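Local coordinates for protein snaclec rhodocytin subunit alpha (Agkistrodon rhodostoma, PDB 3BX4) that triggers platelet aggregation by binding the platelet receptor CLEC1B (CLEC-2), setting off tyrosine phosphorylation and Syk signalling as a secreted snake-venom toxin, at residues C[10-15]-C[51-56]; C[27-32]-C[40-45]; C[46-51]-C[114-119]. All blocks are in the same frame, centred on the assembly; numbering follows the deposited sequence. Where two conformers were deposited one is given.

Interaction 1. Residues C[10-15]-C[51-56]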
loop_
_atom_site.group_PDB
_atom_site.type_symbol
_atom_site.label_atom_id
_atom_site.label_comp_id
_atom_site.label_asym_id
_atom_site.label_seq_id
_atom_site.Cartn_x
_atom_site.Cartn_y
_atom_site.Cartn_z
ATOM N N SER C 10 3.479 28.960 1.351
ATOM C CA SER C 10 3.688 29.858 0.185
ATOM C C SER C 10 2.462 29.798 -0.705
ATOM O O SER C 10 2.051 28.715 -1.023
ATOM C CB SER C 10 4.866 29.415 -0.608
ATOM O OG SER C 10 6.076 29.651 0.166
ATOM N N PRO C 11 1.976 30.967 -1.112
ATOM C CA PRO C 11 0.760 30.992 -1.977
ATOM C C PRO C 11 1.105 30.838 -3.451
ATOM O O PRO C 11 2.101 31.434 -3.919
ATOM C CB PRO C 11 0.179 32.382 -1.662
ATOM C CG PRO C 11 1.396 33.309 -1.426
ATOM C CD PRO C 11 2.409 32.339 -0.712
ATOM N N TYR C 12 0.273 30.080 -4.185
ATOM C CA TYR C 12 0.336 30.044 -5.638
ATOM C C TYR C 12 -1.098 29.790 -6.051
ATOM O O TYR C 12 -1.735 28.901 -5.527
ATOM C CB TYR C 12 1.264 28.972 -6.172
ATOM C CG TYR C 12 1.199 28.845 -7.650
ATOM C CD1 TYR C 12 1.889 29.760 -8.465
ATOM C CD2 TYR C 12 0.422 27.863 -8.247
ATOM C CE1 TYR C 12 1.805 29.677 -9.874
ATOM C CE2 TYR C 12 0.345 27.766 -9.670
ATOM C CZ TYR C 12 1.020 28.702 -10.436
ATOM O OH TYR C 12 0.984 28.702 -11.827
ATOM N N ASP C 13 -1.610 30.605 -6.985
ATOM C CA ASP C 13 -3.061 30.513 -7.349
ATOM C C ASP C 13 -3.936 30.463 -6.072
ATOM O O ASP C 13 -3.756 31.337 -5.216
ATOM C CB ASP C 13 -3.308 29.386 -8.340
ATOM C CG ASP C 13 -2.696 29.662 -9.742
ATOM O OD1 ASP C 13 -2.011 30.674 -9.951
ATOM O OD2 ASP C 13 -2.914 28.795 -10.635
ATOM N N GLN C 14 -4.883 29.506 -5.950
ATOM C CA GLN C 14 -5.782 29.492 -4.788
ATOM C C GLN C 14 -5.311 28.547 -3.670
ATOM O O GLN C 14 -6.028 28.335 -2.699
ATOM C CB GLN C 14 -7.230 29.121 -5.207
ATOM C CG GLN C 14 -7.411 27.682 -5.555
ATOM C CD GLN C 14 -7.123 27.297 -7.022
ATOM O OE1 GLN C 14 -6.080 27.641 -7.607
ATOM N NE2 GLN C 14 -8.072 26.536 -7.621
ATOM N N HIS C 15 -4.099 28.019 -3.818
ATOM C CA HIS C 15 -3.597 26.996 -2.851
ATOM C C HIS C 15 -2.397 27.540 -2.085
ATOM O O HIS C 15 -1.774 28.534 -2.441
ATOM C CB HIS C 15 -3.198 25.708 -3.587
ATOM C CG HIS C 15 -4.350 24.954 -4.187
ATOM N ND1 HIS C 15 -4.704 25.093 -5.509
ATOM C CD2 HIS C 15 -5.222 24.075 -3.644
ATOM C CE1 HIS C 15 -5.755 24.324 -5.764
ATOM N NE2 HIS C 15 -6.088 23.692 -4.653
ATOM N N ALA C 51 3.794 23.403 -12.054
ATOM C CA ALA C 51 5.093 22.674 -12.123
ATOM C C ALA C 51 6.233 23.652 -11.891
ATOM O O ALA C 51 7.190 23.386 -11.090
ATOM C CB ALA C 51 5.222 21.945 -13.460
ATOM N N ASP C 52 6.190 24.820 -12.574
ATOM C CA ASP C 52 7.243 25.842 -12.377
ATOM C C ASP C 52 7.324 26.287 -10.926
ATOM O O ASP C 52 8.404 26.479 -10.370
ATOM C CB ASP C 52 6.978 27.103 -13.222
ATOM C CG ASP C 52 7.203 26.898 -14.724
ATOM O OD1 ASP C 52 7.772 25.866 -15.170
ATOM O OD2 ASP C 52 6.773 27.859 -15.487
ATOM N N PHE C 53 6.152 26.476 -10.325
ATOM C CA PHE C 53 6.052 27.013 -9.002
ATOM C C PHE C 53 6.671 25.996 -8.028
ATOM O O PHE C 53 7.488 26.381 -7.173
ATOM C CB PHE C 53 4.590 27.288 -8.569
ATOM C CG PHE C 53 4.511 27.693 -7.134
ATOM C CD1 PHE C 53 4.891 28.989 -6.735
ATOM C CD2 PHE C 53 4.153 26.747 -6.131
ATOM C CE1 PHE C 53 4.859 29.388 -5.375
ATOM C CE2 PHE C 53 4.200 27.185 -4.719
ATOM C CZ PHE C 53 4.495 28.486 -4.403
ATOM N N VAL C 54 6.238 24.740 -8.132
ATOM C CA VAL C 54 6.738 23.711 -7.183
ATOM C C VAL C 54 8.274 23.539 -7.329
ATOM O O VAL C 54 8.982 23.415 -6.327
ATOM C CB VAL C 54 5.992 22.396 -7.255
ATOM C CG1 VAL C 54 6.670 21.278 -6.322
ATOM C CG2 VAL C 54 4.515 22.619 -6.845
ATOM N N SER C 55 8.772 23.552 -8.563
ATOM C CA SER C 55 10.230 23.450 -8.777
ATOM C C SER C 55 10.954 24.608 -8.071
ATOM O O SER C 55 11.968 24.418 -7.358
ATOM C CB SER C 55 10.530 23.398 -10.279
ATOM O OG SER C 55 11.934 23.436 -10.466
ATOM N N TRP C 56 10.433 25.833 -8.245
ATOM C CA TRP C 56 10.974 27.045 -7.614
ATOM C C TRP C 56 10.947 26.961 -6.075
ATOM O O TRP C 56 11.929 27.274 -5.367
ATOM C CB TRP C 56 10.129 28.260 -8.086
ATOM C CG TRP C 56 10.517 29.549 -7.400
ATOM C CD1 TRP C 56 11.607 30.347 -7.670
ATOM C CD2 TRP C 56 9.835 30.159 -6.305
ATOM N NE1 TRP C 56 11.617 31.422 -6.812
ATOM C CE2 TRP C 56 10.536 31.341 -5.974
ATOM C CE3 TRP C 56 8.665 29.830 -5.587
ATOM C CZ2 TRP C 56 10.113 32.214 -4.946
ATOM C CZ3 TRP C 56 8.238 30.680 -4.542
ATOM C CH2 TRP C 56 8.965 31.869 -4.237
#
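The N-terminal beta hairpin of this C-type lectin-like domain lays Tyr12 against Phe53 on the helix 48-59. Strand 10-12 leads into a type II' turn from Tyr12 to His15, and its short axis runs nearly antiparallel to that of helix segment 51-56, at 164° and 10.2 Å. Both aromatic side chains set out toward the opposing segment and run past each other head to tail. The rings are stacked, planes at 22°, with so large a slip, centroids 4.8 Å apart, that little of one lies over the other. What one face of each ring chiefly receives is the other residue's methylene: Tyr12 CB sits 3.4 Å from the centroid of the Phe53 ring, almost on the ring normal, while Phe53 CB lies 3.8 Å from the centroid of the Tyr12 ring, offset toward its rim. Both are CH-pi contacts. Tyr12 CG and Phe53 CG are 3.5 Å apart, as are the two CD1 atoms. Matching first torsions (chi1 173° each) send both rings away from their own backbone N, which leaves each CB over the other ring. Ser10 CB meets the edge of the Phe53 ring at CZ, 3.9 Å away, and Pro11 O approaches CE1 of the same ring obliquely at 3.7 Å. The Tyr17 ring of the adjoining strand also meets Phe53. With CB methylenes laid over ring faces and no polar bond bridging the segments, this surface contact depends on shape and on weak, dispersive attraction.

Interaction 2. Residues C[27-32]-C[40-45]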
loop_
_atom_site.group_PDB
_atom_site.type_symbol
_atom_site.label_atom_id
_atom_site.label_comp_id
_atom_site.label_asym_id
_atom_site.label_seq_id
_atom_site.Cartn_x
_atom_site.Cartn_y
_atom_site.Cartn_z
ATOM N N ASP C 27 3.986 7.273 2.271
ATOM C CA ASP C 27 2.814 7.171 3.185
ATOM C C ASP C 27 2.934 8.067 4.392
ATOM O O ASP C 27 1.984 8.764 4.768
ATOM C CB ASP C 27 2.619 5.704 3.636
ATOM C CG ASP C 27 1.925 4.802 2.600
ATOM O OD1 ASP C 27 1.213 5.218 1.621
ATOM O OD2 ASP C 27 1.996 3.572 2.859
ATOM N N GLU C 28 4.114 8.138 5.013
ATOM C CA GLU C 28 4.271 9.028 6.143
ATOM C C GLU C 28 4.171 10.510 5.757
ATOM O O GLU C 28 3.687 11.322 6.538
ATOM C CB GLU C 28 5.655 8.809 6.822
ATOM C CG GLU C 28 5.664 7.488 7.575
ATOM C CD GLU C 28 4.284 7.021 7.927
ATOM O OE1 GLU C 28 3.664 7.682 8.780
ATOM O OE2 GLU C 28 3.812 6.009 7.351
ATOM N N ALA C 29 4.644 10.839 4.564
ATOM C CA ALA C 29 4.612 12.197 4.083
ATOM C C ALA C 29 3.154 12.595 3.843
ATOM O O ALA C 29 2.733 13.660 4.328
ATOM C CB ALA C 29 5.405 12.305 2.802
ATOM N N GLU C 30 2.421 11.738 3.168
ATOM C CA GLU C 30 0.955 12.012 2.957
ATOM C C GLU C 30 0.248 12.167 4.294
ATOM O O GLU C 30 -0.553 13.088 4.466
ATOM C CB GLU C 30 0.309 10.909 2.086
ATOM C CG GLU C 30 -1.233 11.045 1.915
ATOM C CD GLU C 30 -1.670 12.189 1.031
ATOM O OE1 GLU C 30 -0.874 12.842 0.315
ATOM O OE2 GLU C 30 -2.912 12.424 1.054
ATOM N N LYS C 31 0.511 11.274 5.250
ATOM C CA LYS C 31 -0.063 11.398 6.630
ATOM C C LYS C 31 0.284 12.717 7.312
ATOM O O LYS C 31 -0.511 13.378 7.957
ATOM C CB LYS C 31 0.368 10.214 7.567
ATOM C CG LYS C 31 -0.186 8.877 7.150
ATOM C CD LYS C 31 -0.288 7.891 8.296
ATOM C CE LYS C 31 0.889 7.768 9.134
ATOM N NZ LYS C 31 0.763 6.405 9.864
ATOM N N PHE C 32 1.558 13.132 7.208
ATOM C CA PHE C 32 1.962 14.379 7.750
ATOM C C PHE C 32 1.250 15.572 7.114
ATOM O O PHE C 32 0.805 16.422 7.818
ATOM C CB PHE C 32 3.505 14.516 7.614
ATOM C CG PHE C 32 4.052 15.799 8.105
ATOM C CD1 PHE C 32 4.588 15.894 9.403
ATOM C CD2 PHE C 32 4.136 16.909 7.253
ATOM C CE1 PHE C 32 5.139 17.101 9.846
ATOM C CE2 PHE C 32 4.657 18.132 7.683
ATOM C CZ PHE C 32 5.196 18.211 9.006
ATOM N N ALA C 40 -3.988 19.024 4.568
ATOM C CA ALA C 40 -3.291 19.122 3.268
ATOM C C ALA C 40 -3.048 17.722 2.651
ATOM O O ALA C 40 -3.350 16.708 3.278
ATOM C CB ALA C 40 -1.933 19.910 3.491
ATOM N N HIS C 41 -2.440 17.641 1.484
ATOM C CA HIS C 41 -2.044 16.396 0.899
ATOM C C HIS C 41 -0.739 16.613 0.237
ATOM O O HIS C 41 -0.361 17.740 -0.010
ATOM C CB HIS C 41 -2.945 16.039 -0.297
ATOM C CG HIS C 41 -4.351 15.652 0.124
ATOM N ND1 HIS C 41 -4.651 14.361 0.498
ATOM C CD2 HIS C 41 -5.507 16.369 0.238
ATOM C CE1 HIS C 41 -5.943 14.294 0.826
ATOM N NE2 HIS C 41 -6.471 15.503 0.703
ATOM N N LEU C 42 -0.066 15.529 -0.097
ATOM C CA LEU C 42 1.111 15.653 -1.003
ATOM C C LEU C 42 0.702 16.399 -2.247
ATOM O O LEU C 42 -0.454 16.205 -2.755
ATOM C CB LEU C 42 1.702 14.307 -1.406
ATOM C CG LEU C 42 2.513 13.653 -0.263
ATOM C CD1 LEU C 42 2.859 12.254 -0.659
ATOM C CD2 LEU C 42 3.808 14.593 0.051
ATOM N N ALA C 43 1.541 17.256 -2.764
ATOM C CA ALA C 43 1.122 18.170 -3.877
ATOM C C ALA C 43 0.700 17.440 -5.148
ATOM O O ALA C 43 1.389 16.562 -5.653
ATOM C CB ALA C 43 2.256 19.213 -4.190
ATOM N N SER C 44 -0.472 17.844 -5.694
ATOM C CA SER C 44 -0.805 17.531 -7.079
ATOM C C SER C 44 -0.272 18.678 -7.965
ATOM O O SER C 44 -0.143 19.819 -7.492
ATOM C CB SER C 44 -2.329 17.375 -7.246
ATOM O OG SER C 44 -3.023 18.375 -6.524
ATOM N N ILE C 45 0.067 18.370 -9.207
ATOM C CA ILE C 45 0.676 19.325 -10.153
ATOM C C ILE C 45 -0.247 19.324 -11.369
ATOM O O ILE C 45 -0.288 18.319 -12.039
ATOM C CB ILE C 45 2.064 18.858 -10.603
ATOM C CG1 ILE C 45 2.968 18.795 -9.348
ATOM C CG2 ILE C 45 2.609 19.786 -11.713
ATOM C CD1 ILE C 45 4.409 18.481 -9.505
#
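Glu30 reaches from helix 26-34 toward strand 41-42, its carboxylate spanning the His41 side chain and the Leu42 backbone. Within this contact each oxygen takes one bond, and OE1 has a further hydrogen bond with a polar side chain of the partner protein's chain. His41 ND1 donates to Glu30 OE2 at 2.7 Å, with an N-H...O angle of 163°; the oxygen uses its syn lone pair and lies close to the imidazole plane, at the ring edge. Carboxylate and ring are nearly coplanar. Leu42 N gives its hydrogen to Glu30 OE1 at 2.8 Å, also from the syn side but 33° out of the carboxylate plane. A bend at chi2 (72°) turns the carboxylate toward the strand, and the paired bonds restrict its rotation. The negative charge probably favours a protonated imidazole. Beside these two bonds, Leu42 CB packs 3.4 Å from Glu30 OE1, while its CD2 branch touches Ala29 CB at 3.9 Å. Leu42 and Ala29 both pack on Phe129 of strand 127-133, to which His41 is joined by backbone hydrogen bonds at Lys132, so helix 26-34 lies against the sheet where strand 41-42 pairs antiparallel with strand 127-133.

Interaction 3. Residues C[46-51]-C[114-119]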
loop_
_atom_site.group_PDB
_atom_site.type_symbol
_atom_site.label_atom_id
_atom_site.label_comp_id
_atom_site.label_asym_id
_atom_site.label_seq_id
_atom_site.Cartn_x
_atom_site.Cartn_y
_atom_site.Cartn_z
ATOM N N GLU C 46 -0.938 20.436 -11.618
ATOM C CA GLU C 46 -2.052 20.395 -12.580
ATOM C C GLU C 46 -1.861 21.319 -13.778
ATOM O O GLU C 46 -2.767 21.447 -14.626
ATOM C CB GLU C 46 -3.336 20.783 -11.842
ATOM C CG GLU C 46 -3.677 19.888 -10.645
ATOM C CD GLU C 46 -4.924 20.354 -9.943
ATOM O OE1 GLU C 46 -6.023 20.139 -10.508
ATOM O OE2 GLU C 46 -4.818 20.955 -8.836
ATOM N N SER C 47 -0.708 21.948 -13.882
ATOM C CA SER C 47 -0.416 22.803 -15.023
ATOM C C SER C 47 1.066 23.076 -15.094
ATOM O O SER C 47 1.770 22.843 -14.109
ATOM C CB SER C 47 -1.121 24.158 -14.832
ATOM O OG SER C 47 -0.546 24.876 -13.726
ATOM N N ASN C 48 1.509 23.644 -16.231
ATOM C CA ASN C 48 2.899 24.080 -16.383
ATOM C C ASN C 48 3.263 25.129 -15.388
ATOM O O ASN C 48 4.407 25.095 -14.820
ATOM C CB ASN C 48 3.212 24.515 -17.829
ATOM C CG ASN C 48 3.281 23.335 -18.787
ATOM O OD1 ASN C 48 3.943 22.318 -18.535
ATOM N ND2 ASN C 48 2.590 23.464 -19.894
ATOM N N GLY C 49 2.332 26.060 -15.093
ATOM C CA GLY C 49 2.686 27.149 -14.141
ATOM C C GLY C 49 2.861 26.533 -12.739
ATOM O O GLY C 49 3.696 26.988 -11.997
ATOM N N GLU C 50 2.069 25.537 -12.411
ATOM C CA GLU C 50 2.196 24.929 -11.054
ATOM C C GLU C 50 3.465 24.085 -10.967
ATOM O O GLU C 50 4.140 24.080 -9.924
ATOM C CB GLU C 50 0.962 24.120 -10.721
ATOM C CG GLU C 50 0.993 23.587 -9.240
ATOM C CD GLU C 50 -0.329 22.977 -8.832
ATOM O OE1 GLU C 50 -0.638 22.996 -7.614
ATOM O OE2 GLU C 50 -1.078 22.458 -9.719
ATOM N N ALA C 51 3.794 23.403 -12.054
ATOM C CA ALA C 51 5.093 22.674 -12.123
ATOM C C ALA C 51 6.233 23.652 -11.891
ATOM O O ALA C 51 7.190 23.386 -11.090
ATOM C CB ALA C 51 5.222 21.945 -13.460
ATOM N N GLY C 114 15.916 18.836 -12.373
ATOM C CA GLY C 114 15.511 20.168 -12.010
ATOM C C GLY C 114 14.231 20.210 -11.208
ATOM O O GLY C 114 13.630 21.266 -11.104
ATOM N N PHE C 115 13.826 19.062 -10.644
ATOM C CA PHE C 115 12.547 18.938 -9.899
ATOM C C PHE C 115 11.329 19.372 -10.731
ATOM O O PHE C 115 10.411 20.071 -10.264
ATOM C CB PHE C 115 12.536 19.684 -8.570
ATOM C CG PHE C 115 13.617 19.239 -7.609
ATOM C CD1 PHE C 115 14.692 20.091 -7.362
ATOM C CD2 PHE C 115 13.538 18.011 -6.976
ATOM C CE1 PHE C 115 15.697 19.715 -6.500
ATOM C CE2 PHE C 115 14.568 17.620 -6.070
ATOM C CZ PHE C 115 15.610 18.488 -5.867
ATOM N N ARG C 116 11.332 18.924 -11.980
ATOM C CA ARG C 116 10.207 19.221 -12.857
ATOM C C ARG C 116 9.562 17.898 -13.353
ATOM O O ARG C 116 8.408 17.540 -12.978
ATOM C CB ARG C 116 10.634 20.244 -13.924
ATOM C CG ARG C 116 9.886 21.583 -13.723
ATOM C CD ARG C 116 9.884 22.412 -14.985
ATOM N NE ARG C 116 8.611 23.059 -15.401
ATOM C CZ ARG C 116 7.642 22.452 -16.105
ATOM N NH1 ARG C 116 6.602 23.147 -16.551
ATOM N NH2 ARG C 116 7.694 21.161 -16.377
ATOM N N LYS C 117 10.256 17.109 -14.120
ATOM C CA LYS C 117 9.630 15.923 -14.627
ATOM C C LYS C 117 9.328 14.918 -13.492
ATOM O O LYS C 117 10.105 14.802 -12.526
ATOM C CB LYS C 117 10.509 15.296 -15.684
ATOM C CG LYS C 117 10.667 16.219 -16.925
ATOM C CD LYS C 117 9.437 16.223 -17.817
ATOM C CE LYS C 117 9.848 16.344 -19.283
ATOM N NZ LYS C 117 8.754 15.922 -20.202
ATOM N N TRP C 118 8.164 14.292 -13.590
ATOM C CA TRP C 118 7.800 13.237 -12.671
ATOM C C TRP C 118 8.575 11.942 -12.933
ATOM O O TRP C 118 8.773 11.527 -14.084
ATOM C CB TRP C 118 6.322 12.942 -12.755
ATOM C CG TRP C 118 5.447 14.164 -12.699
ATOM C CD1 TRP C 118 5.729 15.416 -12.174
ATOM C CD2 TRP C 118 4.083 14.213 -13.126
ATOM N NE1 TRP C 118 4.614 16.231 -12.276
ATOM C CE2 TRP C 118 3.600 15.529 -12.856
ATOM C CE3 TRP C 118 3.239 13.273 -13.688
ATOM C CZ2 TRP C 118 2.302 15.926 -13.167
ATOM C CZ3 TRP C 118 1.952 13.673 -14.042
ATOM C CH2 TRP C 118 1.500 14.974 -13.758
ATOM N N VAL C 119 8.959 11.264 -11.852
ATOM C CA VAL C 119 9.550 9.940 -11.955
ATOM C C VAL C 119 8.845 9.037 -10.903
ATOM O O VAL C 119 8.315 9.569 -9.951
ATOM C CB VAL C 119 11.094 9.973 -11.699
ATOM C CG1 VAL C 119 11.791 10.912 -12.711
ATOM C CG2 VAL C 119 11.441 10.416 -10.300
HETATM O O HOH W 1 7.513 20.588 -10.575
#
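A bend at chi3 (135°) in Arg116 and an unusual chi1 of -114° swing its guanidinium over the first turn of helix 48-59, where Asn48, with CG beside its backbone N, brings OD1 near. Arg116 NH1 donates to Asn48 OD1 in a weak bond of 3.4 Å, the amide and guanidinium planes being 32° apart and Arg116 running roughly perpendicular to Asn48. OD1 also bonds an aromatic side chain of the partner protein's chain. The methyl of Ala51 lies under the middle of one guanidinium face, 3.6 Å from CZ of Arg116, while Asn48 CB sits at the guanidinium edge. Stronger partners lie elsewhere: Arg116 NE forms a salt bridge with Asp52, and NH2 with an acidic side chain of the partner chain. A water donates to Ala51 O at 2.9 Å and to Phe115 O at 3.0 Å, tying the helix to the loop through two carbonyls. The helix start is capped by Ser47, whose OG accepts from Glu50 N at 3.0 Å. This is a serine N-cap at the beginning of the second helix, packed against the loop that links strands 106-110 and 118-121 in the C-type lectin-like fold.

Helix 48-59 joins interactions 1 and 3, whose centres lie about 10 Å apart. Asp52 OD1 pairs with Arg116 NE at 2.9 Å, and Ser55 OG lies 2.8 Å from Gly114 O, a probable hydrogen bond; the helix thus meets the 114-119 loop and, through Phe53, the N-terminal hairpin. Interaction 2, centred about 15 Å from the centre of interaction 1 and 16 Å from that of interaction 3, secures the other helix to strand 41-42. From that strand the chain runs through Ile45, which in the conformer given packs on Ala51 and beside the Trp118 ring. Interactions 2 and 3 both reach side chains of the partner protein's chain.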